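Local coordinates for putative nucleotidyltransferase TM1012 (Thermotoga maritima, PDB 4HX0), which is a putative nucleotidyltransferase of the polymerase-beta-like superfamily, probably transferring a nucleotidyl group to an acceptor that is not established, at residues R16-R21 with R63-F68; V27-T32 with I49-D54. All coordinates share one frame; numbering follows the deposited sequence. Where two conformers were deposited one is given.

Contact 1. Residues R16-R21 with R63-F68. With BU1 (1,4-butanediol), chain J; BU1 (1,4-butanediol), chain P.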
loop_
_atom_site.group_PDB
_atom_site.type_symbol
_atom_site.label_atom_id
_atom_site.label_comp_id
_atom_site.label_asym_id
_atom_site.label_seq_id
_atom_site.Cartn_x
_atom_site.Cartn_y
_atom_site.Cartn_z
ATOM N N ARG A 16 13.072 -4.853 -5.710
ATOM C CA ARG A 16 13.643 -5.037 -7.036
ATOM C C ARG A 16 12.931 -6.165 -7.780
ATOM O O ARG A 16 12.642 -6.040 -8.979
ATOM C CB ARG A 16 15.156 -5.278 -6.963
ATOM C CG ARG A 16 15.817 -5.478 -8.321
ATOM C CD ARG A 16 17.299 -5.149 -8.283
ATOM N NE ARG A 16 17.637 -4.026 -9.160
ATOM C CZ ARG A 16 18.022 -2.824 -8.752
ATOM N NH1 ARG A 16 18.129 -2.544 -7.454
ATOM N NH2 ARG A 16 18.303 -1.893 -9.657
ATOM N N LYS A 17 12.655 -7.252 -7.063
ATOM C CA LYS A 17 11.929 -8.389 -7.623
ATOM C C LYS A 17 10.549 -7.972 -8.089
ATOM O O LYS A 17 10.111 -8.377 -9.171
ATOM C CB LYS A 17 11.860 -9.523 -6.604
ATOM C CG LYS A 17 13.169 -10.275 -6.506
ATOM C CD LYS A 17 13.113 -11.421 -5.500
ATOM C CE LYS A 17 14.380 -12.271 -5.611
ATOM N NZ LYS A 17 14.263 -13.462 -4.733
ATOM N N ILE A 18 9.905 -7.086 -7.326
ATOM C CA ILE A 18 8.581 -6.611 -7.682
ATOM C C ILE A 18 8.673 -5.669 -8.882
ATOM O O ILE A 18 7.978 -5.840 -9.883
ATOM C CB ILE A 18 7.902 -5.885 -6.515
ATOM C CG1 ILE A 18 7.540 -6.875 -5.414
ATOM C CG2 ILE A 18 6.657 -5.151 -7.013
ATOM C CD1 ILE A 18 7.373 -6.250 -4.032
ATOM N N TYR A 19 9.565 -4.692 -8.766
ATOM C CA TYR A 19 9.842 -3.758 -9.833
ATOM C C TYR A 19 10.189 -4.453 -11.139
ATOM O O TYR A 19 9.664 -4.104 -12.176
ATOM C CB TYR A 19 10.984 -2.843 -9.405
ATOM C CG TYR A 19 11.459 -1.915 -10.475
ATOM C CD1 TYR A 19 10.688 -0.815 -10.850
ATOM C CD2 TYR A 19 12.689 -2.115 -11.113
ATOM C CE1 TYR A 19 11.128 0.059 -11.825
ATOM C CE2 TYR A 19 13.126 -1.238 -12.096
ATOM C CZ TYR A 19 12.328 -0.163 -12.444
ATOM O OH TYR A 19 12.721 0.732 -13.411
ATOM N N ASP A 20 11.060 -5.450 -11.086
ATOM C CA ASP A 20 11.434 -6.142 -12.322
ATOM C C ASP A 20 10.251 -6.792 -13.036
ATOM O O ASP A 20 10.217 -6.828 -14.244
ATOM C CB ASP A 20 12.550 -7.146 -12.069
ATOM C CG ASP A 20 13.922 -6.466 -11.926
ATOM O OD1 ASP A 20 14.080 -5.275 -12.283
ATOM O OD2 ASP A 20 14.838 -7.126 -11.436
ATOM N N ARG A 21 9.263 -7.273 -12.296
ATOM C CA ARG A 21 8.128 -7.889 -12.960
ATOM C C ARG A 21 7.031 -6.923 -13.335
ATOM O O ARG A 21 6.142 -7.274 -14.111
ATOM C CB ARG A 21 7.540 -8.985 -12.095
ATOM C CG ARG A 21 8.501 -10.113 -11.882
ATOM C CD ARG A 21 7.713 -11.362 -11.583
ATOM N NE ARG A 21 8.621 -12.357 -11.082
ATOM C CZ ARG A 21 8.254 -13.559 -10.689
ATOM N NH1 ARG A 21 6.972 -13.913 -10.722
ATOM N NH2 ARG A 21 9.176 -14.392 -10.256
ATOM N N ARG A 63 -1.449 -12.388 -10.634
ATOM C CA ARG A 63 -1.075 -13.283 -11.723
ATOM C C ARG A 63 0.428 -13.175 -12.036
ATOM O O ARG A 63 1.118 -14.184 -12.173
ATOM C CB ARG A 63 -1.907 -12.931 -12.954
ATOM C CG ARG A 63 -1.621 -13.806 -14.152
ATOM C CD ARG A 63 -2.333 -13.345 -15.408
ATOM N NE ARG A 63 -2.033 -14.321 -16.453
ATOM C CZ ARG A 63 -2.611 -14.375 -17.646
ATOM N NH1 ARG A 63 -3.552 -13.492 -17.983
ATOM N NH2 ARG A 63 -2.243 -15.325 -18.505
ATOM N N ILE A 64 0.926 -11.951 -12.177
ATOM C CA ILE A 64 2.367 -11.735 -12.388
ATOM C C ILE A 64 3.226 -12.411 -11.314
ATOM O O ILE A 64 4.309 -12.934 -11.599
ATOM C CB ILE A 64 2.680 -10.238 -12.486
ATOM C CG1 ILE A 64 2.082 -9.682 -13.781
ATOM C CG2 ILE A 64 4.186 -9.984 -12.458
ATOM C CD1 ILE A 64 1.917 -8.174 -13.798
ATOM N N PHE A 65 2.760 -12.388 -10.071
ATOM C CA PHE A 65 3.531 -12.932 -8.951
ATOM C C PHE A 65 2.881 -14.196 -8.394
ATOM O O PHE A 65 2.987 -14.497 -7.203
ATOM C CB PHE A 65 3.643 -11.879 -7.842
ATOM C CG PHE A 65 4.423 -10.663 -8.249
ATOM C CD1 PHE A 65 5.796 -10.617 -8.075
ATOM C CD2 PHE A 65 3.774 -9.568 -8.796
ATOM C CE1 PHE A 65 6.510 -9.493 -8.469
ATOM C CE2 PHE A 65 4.473 -8.437 -9.165
ATOM C CZ PHE A 65 5.843 -8.400 -8.999
ATOM N N SER A 66 2.239 -14.956 -9.277
ATOM C CA SER A 66 1.435 -16.106 -8.864
ATOM C C SER A 66 2.179 -17.074 -7.938
ATOM O O SER A 66 1.613 -17.563 -6.956
ATOM C CB SER A 66 0.893 -16.838 -10.099
ATOM O OG SER A 66 1.957 -17.258 -10.923
ATOM N N GLU A 67 3.448 -17.344 -8.233
ATOM C CA GLU A 67 4.227 -18.269 -7.404
ATOM C C GLU A 67 4.432 -17.795 -5.952
ATOM O O GLU A 67 4.745 -18.607 -5.080
ATOM C CB GLU A 67 5.551 -18.624 -8.080
ATOM C CG GLU A 67 6.586 -17.509 -8.051
ATOM C CD GLU A 67 6.638 -16.724 -9.348
ATOM O OE1 GLU A 67 7.772 -16.639 -9.894
ATOM O OE2 GLU A 67 5.566 -16.226 -9.820
ATOM N N PHE A 68 4.227 -16.492 -5.699
ATOM C CA PHE A 68 4.442 -15.893 -4.375
ATOM C C PHE A 68 3.162 -15.626 -3.602
ATOM O O PHE A 68 3.216 -15.157 -2.482
ATOM C CB PHE A 68 5.161 -14.554 -4.517
ATOM C CG PHE A 68 6.468 -14.660 -5.204
ATOM C CD1 PHE A 68 7.526 -15.317 -4.595
ATOM C CD2 PHE A 68 6.628 -14.143 -6.480
ATOM C CE1 PHE A 68 8.740 -15.436 -5.241
ATOM C CE2 PHE A 68 7.847 -14.249 -7.138
ATOM C CZ PHE A 68 8.900 -14.909 -6.517
HETATM C C1 BU1 J . 11.451 -13.105 -8.292
HETATM C C2 BU1 J . 11.939 -14.544 -8.419
HETATM C C3 BU1 J . 12.796 -14.884 -7.211
HETATM C C4 BU1 J . 12.322 -16.122 -6.468
HETATM O O5 BU1 J . 11.270 -12.545 -9.593
HETATM O O6 BU1 J . 12.453 -15.889 -5.057
HETATM C C1 BU1 P . 5.090 -0.250 -14.356
HETATM C C2 BU1 P . 6.136 -0.299 -13.235
HETATM C C3 BU1 P . 6.578 1.104 -12.874
HETATM C C4 BU1 P . 8.084 1.260 -12.777
HETATM O O5 BU1 P . 3.900 -0.986 -14.021
HETATM O O6 BU1 P . 8.411 2.610 -13.150
#
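R21 reaches across from helix 9-22 and grips the carboxylate of E67 end-on, NH1 to OE2 at 2.9 Å and NH2 to OE1 at 2.7 Å, a two-pronged salt bridge. The grip is skewed: both oxygens lie near the guanidinium plane, yet the two planes are turned 42° apart and the nitrogens meet the oxygens from above the carboxylate. NH1 of R21 also donates to I64 O, 3.0 Å away and in that carbonyl's plane, so one nitrogen ties together the last turn of helix 55-64 and the 3-10 turn after it. At another part of the guanidinium edge, NE and, more weakly, NH2 hold O5 of a butanediol whose O6 accepts from K17 NZ, a group that also pairs with D91. F68 CE2 sits over one guanidinium face, 3.4 Å from R21 NH2, presenting its ring edge. In the next shell, E67 CG lies over the centre of the F68 ring; a chi1 of 74° and a bend at chi2 fold the glutamate back to meet the arginine. The stem of R21 packs too, CB lying 3.5 Å from I64 CG2. F65 turns its ring edge to the helix carbonyls, CZ 3.4 Å from I18 O, while I64 CG2 covers one face. Helix 9-22 is thus docked on the C-terminal end of helix 55-64, and both lie on one side of the mixed sheet of a nucleotidyltransferase-like alpha/beta fold.

Contact 2. Residues V27-T32 with I49-D54; sequences VNWVVT and IDIQTD. With BU1 (1,4-butanediol), chain P.
V30 and Q52 form the firm centre of this antiparallel ladder: V30 N donates to Q52 O at 2.8 Å and Q52 N returns a bond to V30 O at 2.9 Å. Two residues on, T32 N donates to D50 O at 2.8 Å; a water completes that end, accepting from D50 N and donating to T32 O. On the V30, T32, D50 and Q52 face, in the conformer given, T32 CG2 lies 3.5 Å from D50 CB and also touches Q52 CB, while T32 OG1 is taken by E138. The other face carries W29, V31 and I51. With its CG between the backbone N and the carbonyl carbon (chi1 68°), W29 sends its indole out from this face toward helix 9-22, and I51 CD1 meets the ring edge 3.9 Å from CE3, touching V31 CG2 as well. An alanine in place of W29 takes the ring away from I51 CD1 and would probably open a gap toward I18 and L22 of helix 9-22. Strand, helix 33-39 and a second strand with D50 on it and D48 just before it are consistent with the polymerase-beta-like core, in which such an acidic pair binds metal ions in relatives; S34, at the start of the helix, would belong to the Gly-Ser motif. Toward V27 the fit slackens. T53 OG1 donates to N28 O from above the carbonyl plane, at a distance doubtfully short. Beyond it, N28 ND2 reaches D54 OD2 only weakly, at 3.3 Å, amide and carboxylate planes 82° apart. A water bridges N28 N to D54 OD1 at this partly exposed end, where N28 OD1 accepts from K120 and D54 OD1 N-caps the next helix through G57 N.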
loop_
_atom_site.group_PDB
_atom_site.type_symbol
_atom_site.label_atom_id
_atom_site.label_comp_id
_atom_site.label_asym_id
_atom_site.label_seq_id
_atom_site.Cartn_x
_atom_site.Cartn_y
_atom_site.Cartn_z
ATOM N N VAL A 27 0.447 -2.026 -15.426
ATOM C CA VAL A 27 -0.148 -2.041 -14.103
ATOM C C VAL A 27 0.018 -0.683 -13.443
ATOM O O VAL A 27 1.111 -0.092 -13.409
ATOM C CB VAL A 27 0.422 -3.174 -13.214
ATOM C CG1 VAL A 27 -0.236 -3.163 -11.840
ATOM C CG2 VAL A 27 0.191 -4.524 -13.870
ATOM N N ASN A 28 -1.103 -0.198 -12.937
ATOM C CA ASN A 28 -1.175 1.046 -12.207
ATOM C C ASN A 28 -0.966 0.696 -10.748
ATOM O O ASN A 28 -1.896 0.283 -10.080
ATOM C CB ASN A 28 -2.566 1.641 -12.443
ATOM C CG ASN A 28 -2.851 2.854 -11.589
ATOM O OD1 ASN A 28 -1.946 3.554 -11.165
ATOM N ND2 ASN A 28 -4.139 3.070 -11.287
ATOM N N TRP A 29 0.276 0.853 -10.271
ATOM C CA TRP A 29 0.617 0.481 -8.933
ATOM C C TRP A 29 1.483 1.513 -8.286
ATOM O O TRP A 29 2.148 2.314 -8.946
ATOM C CB TRP A 29 1.282 -0.900 -8.901
ATOM C CG TRP A 29 2.644 -0.912 -9.545
ATOM C CD1 TRP A 29 2.953 -0.799 -10.895
ATOM C CD2 TRP A 29 3.939 -1.007 -8.867
ATOM N NE1 TRP A 29 4.306 -0.828 -11.082
ATOM C CE2 TRP A 29 4.953 -0.967 -9.915
ATOM C CE3 TRP A 29 4.344 -1.137 -7.537
ATOM C CZ2 TRP A 29 6.323 -1.035 -9.626
ATOM C CZ3 TRP A 29 5.716 -1.231 -7.261
ATOM C CH2 TRP A 29 6.679 -1.177 -8.280
ATOM N N VAL A 30 1.476 1.496 -6.969
ATOM C CA VAL A 30 2.327 2.362 -6.178
ATOM C C VAL A 30 2.691 1.593 -4.942
ATOM O O VAL A 30 1.919 0.767 -4.462
ATOM C CB VAL A 30 1.621 3.662 -5.714
ATOM C CG1 VAL A 30 1.525 4.667 -6.845
ATOM C CG2 VAL A 30 0.253 3.363 -5.124
ATOM N N VAL A 31 3.878 1.867 -4.441
ATOM C CA VAL A 31 4.246 1.386 -3.128
ATOM C C VAL A 31 3.556 2.338 -2.183
ATOM O O VAL A 31 3.504 3.549 -2.416
ATOM C CB VAL A 31 5.774 1.448 -2.957
ATOM C CG1 VAL A 31 6.201 1.100 -1.530
ATOM C CG2 VAL A 31 6.421 0.477 -3.935
ATOM N N THR A 32 2.988 1.804 -1.116
ATOM C CA THR A 32 2.385 2.661 -0.118
ATOM C C THR A 32 2.917 2.237 1.250
ATOM O O THR A 32 3.942 1.567 1.327
ATOM C CB THR A 32 0.841 2.690 -0.266
ATOM O OG1 THR A 32 0.262 3.594 0.685
ATOM C CG2 THR A 32 0.251 1.309 -0.109
ATOM N N ILE A 49 5.718 -4.850 2.672
ATOM C CA ILE A 49 5.665 -3.992 1.502
ATOM C C ILE A 49 4.198 -3.927 1.118
ATOM O O ILE A 49 3.530 -4.957 1.016
ATOM C CB ILE A 49 6.508 -4.559 0.359
ATOM C CG1 ILE A 49 8.002 -4.589 0.744
ATOM C CG2 ILE A 49 6.272 -3.771 -0.927
ATOM C CD1 ILE A 49 8.873 -5.232 -0.319
ATOM N N ASP A 50 3.691 -2.714 0.961
ATOM C CA ASP A 50 2.296 -2.501 0.605
ATOM C C ASP A 50 2.267 -1.992 -0.801
ATOM O O ASP A 50 2.929 -1.019 -1.117
ATOM C CB ASP A 50 1.673 -1.444 1.503
ATOM C CG ASP A 50 1.625 -1.869 2.925
ATOM O OD1 ASP A 50 1.380 -3.059 3.169
ATOM O OD2 ASP A 50 1.856 -1.031 3.811
ATOM N N ILE A 51 1.500 -2.662 -1.642
ATOM C CA ILE A 51 1.329 -2.228 -3.000
ATOM C C ILE A 51 -0.132 -1.864 -3.135
ATOM O O ILE A 51 -1.015 -2.664 -2.856
ATOM C CB ILE A 51 1.707 -3.325 -4.019
ATOM C CG1 ILE A 51 3.171 -3.780 -3.851
ATOM C CG2 ILE A 51 1.434 -2.851 -5.447
ATOM C CD1 ILE A 51 4.199 -2.668 -3.926
ATOM N N GLN A 52 -0.384 -0.630 -3.526
ATOM C CA GLN A 52 -1.726 -0.226 -3.793
ATOM C C GLN A 52 -1.862 -0.089 -5.306
ATOM O O GLN A 52 -0.927 0.312 -6.009
ATOM C CB GLN A 52 -2.020 1.089 -3.083
ATOM C CG GLN A 52 -3.382 1.668 -3.381
ATOM C CD GLN A 52 -3.711 2.820 -2.460
ATOM O OE1 GLN A 52 -2.989 3.071 -1.498
ATOM N NE2 GLN A 52 -4.810 3.519 -2.743
ATOM N N THR A 53 -3.026 -0.440 -5.810
ATOM C CA THR A 53 -3.205 -0.479 -7.233
ATOM C C THR A 53 -4.692 -0.293 -7.465
ATOM O O THR A 53 -5.421 0.060 -6.550
ATOM C CB THR A 53 -2.667 -1.828 -7.786
ATOM O OG1 THR A 53 -2.843 -1.876 -9.206
ATOM C CG2 THR A 53 -3.376 -3.026 -7.108
ATOM N N ASP A 54 -5.148 -0.498 -8.681
ATOM C CA ASP A 54 -6.569 -0.379 -8.910
ATOM C C ASP A 54 -7.134 -1.780 -8.889
ATOM O O ASP A 54 -6.414 -2.729 -8.615
ATOM C CB ASP A 54 -6.863 0.408 -10.182
ATOM C CG ASP A 54 -6.091 -0.102 -11.391
ATOM O OD1 ASP A 54 -5.564 -1.234 -11.351
ATOM O OD2 ASP A 54 -6.011 0.642 -12.397
HETATM C C1 BU1 P . 5.090 -0.250 -14.356
HETATM C C2 BU1 P . 6.136 -0.299 -13.235
HETATM C C3 BU1 P . 6.578 1.104 -12.874
HETATM C C4 BU1 P . 8.084 1.260 -12.777
HETATM O O5 BU1 P . 3.900 -0.986 -14.021
HETATM O O6 BU1 P . 8.411 2.610 -13.150
HETATM O O HOH W 1 -3.597 -1.667 -13.287
HETATM O O HOH W 2 5.178 -0.651 1.894
#

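How the contacts relate
From the N terminus, helix 9-22 comes first and leads into strand 29-32, at one border of the mixed sheet. Helix 33-39 and a loop follow before strand 49-53 returns beside it, so contact 2 closes a loop of 16 residues. The chain runs straight on into helix 55-64, and contact 1 closes a loop of 41 residues that encloses the smaller one. The two contacts meet: I64 CD1 packs on V27 CG2 and I18 CG2 on W29 CZ3, each pair 4.0 Å apart. Together they tie the two helices to the sheet's first two strands, and both touch the same butanediol molecule.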